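Local coordinates for putative lipoprotein GNA1162 (Neisseria meningitidis, PDB 4HRV), which is of unknown function but is a putative lipoprotein of the GNA1162-like (DUF799) family, in the clan of the TolB N-terminal domain, at residues B[15-20]-B[48-53]; B[20-25]-B[69-74]; B[88-93]-B[108-113]. The protein carries 3 engineered substitutions. All blocks are in the same frame, centred on the assembly; numbering follows the deposited sequence.

Contact 1: residues B[15-20]-B[48-53]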
loop_
_atom_site.group_PDB
_atom_site.type_symbol
_atom_site.label_atom_id
_atom_site.label_comp_id
_atom_site.label_asym_id
_atom_site.label_seq_id
_atom_site.Cartn_x
_atom_site.Cartn_y
_atom_site.Cartn_z
ATOM N N SER B 15 -13.682 18.647 -5.849
ATOM C CA SER B 15 -14.671 17.768 -5.213
ATOM C C SER B 15 -14.779 16.384 -5.864
ATOM O O SER B 15 -14.951 16.254 -7.070
ATOM C CB SER B 15 -16.050 18.430 -5.152
ATOM O OG SER B 15 -16.659 18.506 -6.422
ATOM N N ILE B 16 -14.702 15.351 -5.040
ATOM C CA ILE B 16 -14.673 13.991 -5.542
ATOM C C ILE B 16 -15.780 13.153 -4.938
ATOM O O ILE B 16 -15.862 13.008 -3.714
ATOM C CB ILE B 16 -13.347 13.318 -5.214
ATOM C CG1 ILE B 16 -12.200 14.014 -5.946
ATOM C CG2 ILE B 16 -13.389 11.838 -5.566
ATOM C CD1 ILE B 16 -10.840 13.377 -5.641
ATOM N N LEU B 17 -16.609 12.596 -5.817
ATOM C CA LEU B 17 -17.601 11.598 -5.445
ATOM C C LEU B 17 -16.974 10.204 -5.504
ATOM O O LEU B 17 -16.531 9.746 -6.561
ATOM C CB LEU B 17 -18.807 11.664 -6.398
ATOM C CG LEU B 17 -19.925 10.645 -6.160
ATOM C CD1 LEU B 17 -20.567 10.885 -4.809
ATOM C CD2 LEU B 17 -20.989 10.693 -7.274
ATOM N N VAL B 18 -16.913 9.536 -4.360
ATOM C CA VAL B 18 -16.529 8.137 -4.344
ATOM C C VAL B 18 -17.779 7.284 -4.307
ATOM O O VAL B 18 -18.567 7.341 -3.357
ATOM C CB VAL B 18 -15.605 7.791 -3.161
ATOM C CG1 VAL B 18 -15.028 6.392 -3.358
ATOM C CG2 VAL B 18 -14.486 8.840 -3.059
ATOM N N VAL B 19 -17.983 6.509 -5.367
ATOM C CA VAL B 19 -19.148 5.645 -5.426
ATOM C C VAL B 19 -18.805 4.316 -4.759
ATOM O O VAL B 19 -17.633 3.966 -4.642
ATOM C CB VAL B 19 -19.634 5.399 -6.870
ATOM C CG1 VAL B 19 -20.133 6.711 -7.512
ATOM C CG2 VAL B 19 -18.554 4.745 -7.687
ATOM N N PRO B 20 -19.828 3.589 -4.291
ATOM C CA PRO B 20 -19.607 2.268 -3.698
ATOM C C PRO B 20 -18.732 1.425 -4.607
ATOM O O PRO B 20 -19.029 1.286 -5.793
ATOM C CB PRO B 20 -21.015 1.683 -3.623
ATOM C CG PRO B 20 -21.891 2.865 -3.439
ATOM C CD PRO B 20 -21.237 4.005 -4.208
ATOM N N TYR B 48 -12.071 17.666 -1.627
ATOM C CA TYR B 48 -13.307 17.722 -0.861
ATOM C C TYR B 48 -14.133 16.482 -1.179
ATOM O O TYR B 48 -14.295 16.144 -2.343
ATOM C CB TYR B 48 -14.071 18.989 -1.205
ATOM C CG TYR B 48 -13.184 20.211 -1.185
ATOM C CD1 TYR B 48 -12.168 20.334 -0.245
ATOM C CD2 TYR B 48 -13.343 21.232 -2.121
ATOM C CE1 TYR B 48 -11.341 21.442 -0.225
ATOM C CE2 TYR B 48 -12.518 22.349 -2.109
ATOM C CZ TYR B 48 -11.519 22.445 -1.157
ATOM O OH TYR B 48 -10.693 23.546 -1.131
ATOM N N VAL B 49 -14.628 15.802 -0.150
ATOM C CA VAL B 49 -15.389 14.562 -0.344
ATOM C C VAL B 49 -16.611 14.490 0.574
ATOM O O VAL B 49 -16.613 15.086 1.648
ATOM C CB VAL B 49 -14.507 13.326 -0.083
ATOM C CG1 VAL B 49 -15.289 12.050 -0.339
ATOM C CG2 VAL B 49 -13.260 13.374 -0.948
ATOM N N PHE B 50 -17.635 13.757 0.138
ATOM C CA PHE B 50 -18.856 13.510 0.908
ATOM C C PHE B 50 -18.667 12.302 1.836
ATOM O O PHE B 50 -17.942 11.361 1.496
ATOM C CB PHE B 50 -20.032 13.212 -0.040
ATOM C CG PHE B 50 -20.113 14.126 -1.250
ATOM C CD1 PHE B 50 -21.197 14.975 -1.423
ATOM C CD2 PHE B 50 -19.120 14.116 -2.226
ATOM C CE1 PHE B 50 -21.280 15.812 -2.538
ATOM C CE2 PHE B 50 -19.197 14.953 -3.341
ATOM C CZ PHE B 50 -20.275 15.799 -3.497
ATOM N N PRO B 51 -19.315 12.317 3.013
ATOM C CA PRO B 51 -19.250 11.142 3.889
ATOM C C PRO B 51 -19.918 9.952 3.219
ATOM O O PRO B 51 -20.820 10.131 2.403
ATOM C CB PRO B 51 -20.052 11.571 5.121
ATOM C CG PRO B 51 -20.067 13.067 5.069
ATOM C CD PRO B 51 -20.090 13.411 3.614
ATOM N N ALA B 52 -19.467 8.752 3.553
ATOM C CA ALA B 52 -20.004 7.550 2.949
ATOM C C ALA B 52 -21.498 7.400 3.229
ATOM O O ALA B 52 -22.278 7.016 2.349
ATOM C CB ALA B 52 -19.220 6.325 3.432
ATOM N N ALA B 53 -21.912 7.720 4.447
ATOM C CA ALA B 53 -23.311 7.557 4.819
ATOM C C ALA B 53 -24.231 8.459 3.997
ATOM O O ALA B 53 -25.357 8.103 3.690
ATOM C CB ALA B 53 -23.503 7.820 6.304
#

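Contact 2: residues B[20-25]-B[69-74]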
loop_
_atom_site.group_PDB
_atom_site.type_symbol
_atom_site.label_atom_id
_atom_site.label_comp_id
_atom_site.label_asym_id
_atom_site.label_seq_id
_atom_site.Cartn_x
_atom_site.Cartn_y
_atom_site.Cartn_z
ATOM N N PRO B 20 -19.828 3.589 -4.291
ATOM C CA PRO B 20 -19.607 2.268 -3.698
ATOM C C PRO B 20 -18.732 1.425 -4.607
ATOM O O PRO B 20 -19.029 1.286 -5.793
ATOM C CB PRO B 20 -21.015 1.683 -3.623
ATOM C CG PRO B 20 -21.891 2.865 -3.439
ATOM C CD PRO B 20 -21.237 4.005 -4.208
ATOM N N PRO B 21 -17.641 0.869 -4.063
ATOM C CA PRO B 21 -16.735 0.104 -4.918
ATOM C C PRO B 21 -17.356 -1.178 -5.453
ATOM O O PRO B 21 -18.189 -1.793 -4.791
ATOM C CB PRO B 21 -15.550 -0.204 -3.983
ATOM C CG PRO B 21 -15.582 0.919 -2.973
ATOM C CD PRO B 21 -17.061 1.127 -2.733
ATOM N N LEU B 22 -16.959 -1.556 -6.662
ATOM C CA LEU B 22 -17.394 -2.798 -7.275
ATOM C C LEU B 22 -16.611 -3.944 -6.662
ATOM O O LEU B 22 -15.399 -3.841 -6.442
ATOM C CB LEU B 22 -17.100 -2.778 -8.770
ATOM C CG LEU B 22 -18.219 -2.605 -9.783
ATOM C CD1 LEU B 22 -17.680 -3.013 -11.147
ATOM C CD2 LEU B 22 -19.457 -3.428 -9.393
ATOM N N ASN B 23 -17.293 -5.046 -6.392
ATOM C CA ASN B 23 -16.618 -6.223 -5.869
ATOM C C ASN B 23 -16.553 -7.281 -6.956
ATOM O O ASN B 23 -17.576 -7.841 -7.341
ATOM C CB ASN B 23 -17.360 -6.760 -4.643
ATOM C CG ASN B 23 -16.573 -7.832 -3.890
ATOM O OD1 ASN B 23 -15.506 -8.275 -4.325
ATOM N ND2 ASN B 23 -17.110 -8.256 -2.754
ATOM N N GLU B 24 -15.356 -7.538 -7.468
ATOM C CA GLU B 24 -15.176 -8.574 -8.474
ATOM C C GLU B 24 -14.400 -9.755 -7.918
ATOM O O GLU B 24 -13.683 -10.439 -8.646
ATOM C CB GLU B 24 -14.496 -8.010 -9.719
ATOM C CG GLU B 24 -15.250 -6.846 -10.307
ATOM C CD GLU B 24 -14.951 -6.615 -11.773
ATOM O OE1 GLU B 24 -13.853 -7.002 -12.225
ATOM O OE2 GLU B 24 -15.823 -6.042 -12.473
ATOM N N SER B 25 -14.548 -9.984 -6.615
ATOM C CA SER B 25 -13.955 -11.146 -5.964
ATOM C C SER B 25 -15.050 -12.075 -5.447
ATOM O O SER B 25 -16.179 -11.648 -5.229
ATOM C CB SER B 25 -13.081 -10.713 -4.792
ATOM O OG SER B 25 -13.876 -10.454 -3.650
ATOM N N ASP B 69 -24.856 -1.341 -10.650
ATOM C CA ASP B 69 -25.779 -0.375 -11.230
ATOM C C ASP B 69 -25.108 1.001 -11.193
ATOM O O ASP B 69 -25.120 1.746 -12.176
ATOM C CB ASP B 69 -27.097 -0.318 -10.452
ATOM C CG ASP B 69 -27.995 -1.518 -10.714
ATOM O OD1 ASP B 69 -27.957 -2.069 -11.835
ATOM O OD2 ASP B 69 -28.737 -1.906 -9.786
ATOM N N ILE B 70 -24.517 1.331 -10.051
ATOM C CA ILE B 70 -23.976 2.682 -9.852
ATOM C C ILE B 70 -22.814 2.989 -10.797
ATOM O O ILE B 70 -22.792 4.044 -11.443
ATOM C CB ILE B 70 -23.634 2.944 -8.376
ATOM C CG1 ILE B 70 -24.929 2.942 -7.553
ATOM C CG2 ILE B 70 -22.896 4.278 -8.213
ATOM C CD1 ILE B 70 -24.738 2.816 -6.066
ATOM N N HIS B 71 -21.882 2.051 -10.911
ATOM C CA HIS B 71 -20.734 2.202 -11.797
ATOM C C HIS B 71 -21.126 2.295 -13.263
ATOM O O HIS B 71 -20.299 2.650 -14.106
ATOM C CB HIS B 71 -19.765 1.041 -11.620
ATOM C CG HIS B 71 -18.948 1.120 -10.374
ATOM N ND1 HIS B 71 -17.571 1.080 -10.390
ATOM C CD2 HIS B 71 -19.306 1.229 -9.073
ATOM C CE1 HIS B 71 -17.112 1.150 -9.153
ATOM N NE2 HIS B 71 -18.145 1.247 -8.334
ATOM N N ALA B 72 -22.378 1.950 -13.558
ATOM C CA ALA B 72 -22.904 1.994 -14.918
ATOM C C ALA B 72 -23.545 3.339 -15.275
ATOM O O ALA B 72 -23.740 3.651 -16.453
ATOM C CB ALA B 72 -23.911 0.862 -15.118
ATOM N N VAL B 73 -23.900 4.121 -14.262
ATOM C CA VAL B 73 -24.539 5.410 -14.481
ATOM C C VAL B 73 -23.567 6.344 -15.179
ATOM O O VAL B 73 -22.393 6.373 -14.836
ATOM C CB VAL B 73 -24.931 6.056 -13.142
ATOM C CG1 VAL B 73 -25.435 7.486 -13.355
ATOM C CG2 VAL B 73 -25.986 5.214 -12.441
ATOM N N ARG B 74 -24.036 7.112 -16.159
ATOM C CA ARG B 74 -23.146 8.089 -16.786
ATOM C C ARG B 74 -22.689 9.131 -15.766
ATOM O O ARG B 74 -23.485 9.624 -14.967
ATOM C CB ARG B 74 -23.812 8.757 -18.002
ATOM C CG ARG B 74 -23.916 7.822 -19.200
ATOM C CD ARG B 74 -24.052 8.568 -20.514
ATOM N NE ARG B 74 -25.169 9.506 -20.505
ATOM C CZ ARG B 74 -25.027 10.825 -20.436
ATOM N NH1 ARG B 74 -23.812 11.353 -20.379
ATOM N NH2 ARG B 74 -26.092 11.619 -20.434
#

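Contact 3: residues B[88-93]-B[108-113]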
loop_
_atom_site.group_PDB
_atom_site.type_symbol
_atom_site.label_atom_id
_atom_site.label_comp_id
_atom_site.label_asym_id
_atom_site.label_seq_id
_atom_site.Cartn_x
_atom_site.Cartn_y
_atom_site.Cartn_z
ATOM N N LEU B 88 -14.753 8.937 -8.420
ATOM C CA LEU B 88 -13.738 7.928 -8.181
ATOM C C LEU B 88 -14.359 6.545 -8.187
ATOM O O LEU B 88 -15.266 6.256 -7.405
ATOM C CB LEU B 88 -13.023 8.208 -6.854
ATOM C CG LEU B 88 -11.945 7.198 -6.445
ATOM C CD1 LEU B 88 -10.742 7.279 -7.382
ATOM C CD2 LEU B 88 -11.530 7.454 -5.005
ATOM N N TYR B 89 -13.898 5.709 -9.113
ATOM C CA TYR B 89 -14.389 4.341 -9.227
ATOM C C TYR B 89 -13.333 3.359 -8.710
ATOM O O TYR B 89 -12.213 3.310 -9.225
ATOM C CB TYR B 89 -14.692 3.990 -10.681
ATOM C CG TYR B 89 -15.790 4.824 -11.311
ATOM C CD1 TYR B 89 -15.492 5.855 -12.194
ATOM C CD2 TYR B 89 -17.138 4.572 -11.023
ATOM C CE1 TYR B 89 -16.518 6.621 -12.781
ATOM C CE2 TYR B 89 -18.155 5.340 -11.599
ATOM C CZ TYR B 89 -17.839 6.346 -12.479
ATOM O OH TYR B 89 -18.844 7.110 -13.037
ATOM N N ILE B 90 -13.704 2.561 -7.721
ATOM C CA ILE B 90 -12.793 1.532 -7.209
ATOM C C ILE B 90 -13.365 0.151 -7.479
ATOM O O ILE B 90 -14.555 -0.070 -7.293
ATOM C CB ILE B 90 -12.599 1.687 -5.710
ATOM C CG1 ILE B 90 -12.026 3.079 -5.401
ATOM C CG2 ILE B 90 -11.703 0.567 -5.160
ATOM C CD1 ILE B 90 -12.090 3.436 -3.942
ATOM N N THR B 91 -12.510 -0.766 -7.918
ATOM C CA THR B 91 -12.875 -2.162 -8.102
ATOM C C THR B 91 -11.890 -3.086 -7.368
ATOM O O THR B 91 -10.679 -3.008 -7.573
ATOM C CB THR B 91 -12.906 -2.535 -9.597
ATOM O OG1 THR B 91 -13.869 -1.720 -10.261
ATOM C CG2 THR B 91 -13.269 -4.005 -9.795
ATOM N N VAL B 92 -12.423 -3.931 -6.494
ATOM C CA VAL B 92 -11.633 -4.976 -5.856
ATOM C C VAL B 92 -11.630 -6.200 -6.767
ATOM O O VAL B 92 -12.688 -6.780 -7.046
ATOM C CB VAL B 92 -12.209 -5.364 -4.484
ATOM C CG1 VAL B 92 -11.489 -6.622 -3.928
ATOM C CG2 VAL B 92 -12.083 -4.202 -3.517
ATOM N N THR B 93 -10.447 -6.576 -7.242
ATOM C CA THR B 93 -10.314 -7.661 -8.208
ATOM C C THR B 93 -9.861 -8.954 -7.542
ATOM O O THR B 93 -10.052 -10.046 -8.083
ATOM C CB THR B 93 -9.322 -7.284 -9.318
ATOM O OG1 THR B 93 -8.028 -7.032 -8.744
ATOM C CG2 THR B 93 -9.799 -6.039 -10.034
ATOM N N VAL B 108 -5.070 -8.926 -1.288
ATOM C CA VAL B 108 -6.113 -8.011 -1.738
ATOM C C VAL B 108 -5.548 -7.172 -2.878
ATOM O O VAL B 108 -4.447 -6.641 -2.773
ATOM C CB VAL B 108 -6.595 -7.067 -0.619
ATOM C CG1 VAL B 108 -7.739 -6.167 -1.141
ATOM C CG2 VAL B 108 -7.087 -7.865 0.553
ATOM N N SER B 109 -6.298 -7.069 -3.971
ATOM C CA SER B 109 -5.885 -6.258 -5.100
ATOM C C SER B 109 -7.087 -5.425 -5.527
ATOM O O SER B 109 -8.224 -5.907 -5.515
ATOM C CB SER B 109 -5.428 -7.127 -6.268
ATOM O OG SER B 109 -4.457 -8.075 -5.872
ATOM N N ALA B 110 -6.826 -4.176 -5.881
ATOM C CA ALA B 110 -7.870 -3.259 -6.304
ATOM C C ALA B 110 -7.301 -2.327 -7.359
ATOM O O ALA B 110 -6.091 -2.112 -7.436
ATOM C CB ALA B 110 -8.402 -2.466 -5.123
ATOM N N LYS B 111 -8.183 -1.790 -8.183
ATOM C CA LYS B 111 -7.788 -0.859 -9.205
ATOM C C LYS B 111 -8.777 0.296 -9.137
ATOM O O LYS B 111 -9.890 0.139 -8.642
ATOM C CB LYS B 111 -7.801 -1.537 -10.571
ATOM C CG LYS B 111 -9.159 -2.082 -10.991
ATOM C CD LYS B 111 -9.035 -2.878 -12.283
ATOM C CE LYS B 111 -10.372 -3.451 -12.722
ATOM N NZ LYS B 111 -10.239 -4.266 -13.962
ATOM N N ALA B 112 -8.356 1.472 -9.574
ATOM C CA ALA B 112 -9.225 2.631 -9.471
ATOM C C ALA B 112 -8.960 3.601 -10.597
ATOM O O ALA B 112 -7.883 3.594 -11.190
ATOM C CB ALA B 112 -9.055 3.317 -8.130
ATOM N N ARG B 113 -9.967 4.410 -10.915
ATOM C CA ARG B 113 -9.788 5.478 -11.868
ATOM C C ARG B 113 -10.595 6.692 -11.434
ATOM O O ARG B 113 -11.697 6.556 -10.904
ATOM C CB ARG B 113 -10.204 5.021 -13.267
ATOM C CG ARG B 113 -11.687 4.765 -13.433
ATOM C CD ARG B 113 -11.990 4.158 -14.798
ATOM N NE ARG B 113 -13.408 4.285 -15.135
ATOM C CZ ARG B 113 -14.352 3.486 -14.648
ATOM N NH1 ARG B 113 -14.020 2.509 -13.812
ATOM N NH2 ARG B 113 -15.617 3.662 -14.989
#

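Contact 1: residues B[15-20]-B[48-53]
Ile16 and Tyr48 are joined by one straight backbone hydrogen bond, from Ile16 N to Tyr48 O at 2.8 Å, with an angle of 166° at the hydrogen. The same oxygen receives a second, softer approach: Ser15 CA lies 3.3 Å from Tyr48 O in a CA-H...O contact. Beyond this pair the directions of the two backbones, 42° apart, carry them away from each other, and side chains take over. Val49 reaches back to Ile16 O with its CG1 methyl, 3.6 Å away. That branch stands anti to the backbone N (chi1 -178°), a position in which Val49 CG1 also lies 4.3 Å from Val18 CG2. The other methyl, Val49 CG2, lies 4.3 Å from Ile16 CB. The Phe50 ring presents its edge to the same carbonyl, Ile16 O lying close to the ring plane and 3.7 Å from Phe50 CD2. Ile16 O is thus enclosed by carbon and has no hydrogen-bonding partner in the model. Phe50 CD2 also faces Leu17 CD1, at 4.4 Å.

The pairing of Ser15 with Tyr48 is a parallel beta bridge. It attaches the short strand 48-49, an outermost strand of the mixed sheet within this chain, to strand 15-23, and the intervening residues include helices 34-37 and 39-44.

Further out, the opposite edge of the 15-18 strand is held by strand 86-99, through backbone bonds of Leu17 to Ala86 and Leu88, while Ser15 OG is bonded to Asp85 N. Leu17 and Phe50 both rest on Val55 of helix 52-61, and Leu17 additionally meets Leu78 and Phe82 of helix 75-82. Ile16 and Val18 instead pack on Leu88.

Contact 2: residues B[20-25]-B[69-74]
His71 makes the polar link between the segments: its NE2 donates to Pro20 O at 2.7 Å, with an angle of 145° at the hydrogen. The acceptor lies in the imidazole plane, but the bond is bent at the hydrogen and the donor is tilted from the carbonyl plane. Since a carbonyl oxygen can only accept, the bond calls for a proton on NE2. Leu22 N also comes near NE2, but its angle is too poor for a bond.

The second kind of interaction is CH-pi. Leu22 CG stands over the centre of the His71 ring, 3.8 Å from the centroid and 9° off the normal. The two side chains run past each other in opposite directions. With CG beside the backbone N and anti to the carbonyl carbon (chi1 -76°), the imidazole reaches both the Pro20 carbonyl at its edge and Leu22 on its face. Tyr89 meets the ring as well, the two planes inclined to each other.

Apolar contact completes the set: Ile70 CD1 touches Pro20 CG at 3.9 Å, the side chains crossing at about a right angle, and both residues also pack on Phe59 of helix 52-61.

Together these contacts fasten the end of helix 67-72 to the break in strand 15-23, a helix-on-sheet packing of an alpha/beta fold.

Contact 3: residues B[88-93]-B[108-113]
Ser109 O receives the backbone N of Thr93 at 2.9 Å, with a weak additional bond from Thr93 OG1; the Ser109 hydroxyl itself is bonded to Ser129 OG on the next strand. Ala110 pairs with Val92 in a non-hydrogen-bonded position, where the CA atoms close to 4.2 Å and Ala110 CB lies 4.4 Å from Val92 CG2. At Lys111 both backbone groups are used: Lys111 N donates to Thr91 O and Lys111 O accepts from Thr91 N. Its extended aliphatic chain runs beside Thr91, then crosses Thr93 at about a right angle, with Lys111 CE 3.8 Å from Thr93 CG2. Ala112 CB, on the face that holds Ile90 and Val92, lies 4.0 Å from Ile90 CG1.

Arg113 N and Tyr89 N each donate to the other's backbone O. Arg113 CG lies between the backbone N and the carbonyl carbon (chi1 68°); the chain runs extended to NE, and a final turn stacks the guanidinium flat on the Tyr89 ring, planes 10° apart. Arg113 NH2 is displaced toward the ring's rim, 3.6 Å from Tyr89 CD1, which sits over the guanidinium centre.

On the alanine-bearing face, the second subunit packs its Met144 on Leu88 and its Val149 on Ala110. Alternating hydrogen-bonded and non-hydrogen-bonded pairs mark an antiparallel ladder, and the short connection between the consecutive strands 86-99 and 104-116 makes it a beta hairpin.

Contacts 1 and 3 pair strands of one mixed sheet, ordered 48-49, 15-23, 86-99, 104-116, 122-133, and contact 2 sets helix 67-72 against its strand 15-23. Contacts 1 and 2 share Pro20; their centres are about 14 Å apart, and their segments alternate along the chain. Contact 3 comes later in sequence, about 15 Å from contact 1 and about 10 Å from contact 2, centre to centre. Leu88 N meets Leu17 O at 2.7 Å, and Leu22 N meets Ile90 O at 2.9 Å, both probable hydrogen bonds. Strand 86-99 thus connects the parallel side of the sheet, carrying contacts 1 and 2, to the hairpin of contact 3, which also touches the second subunit.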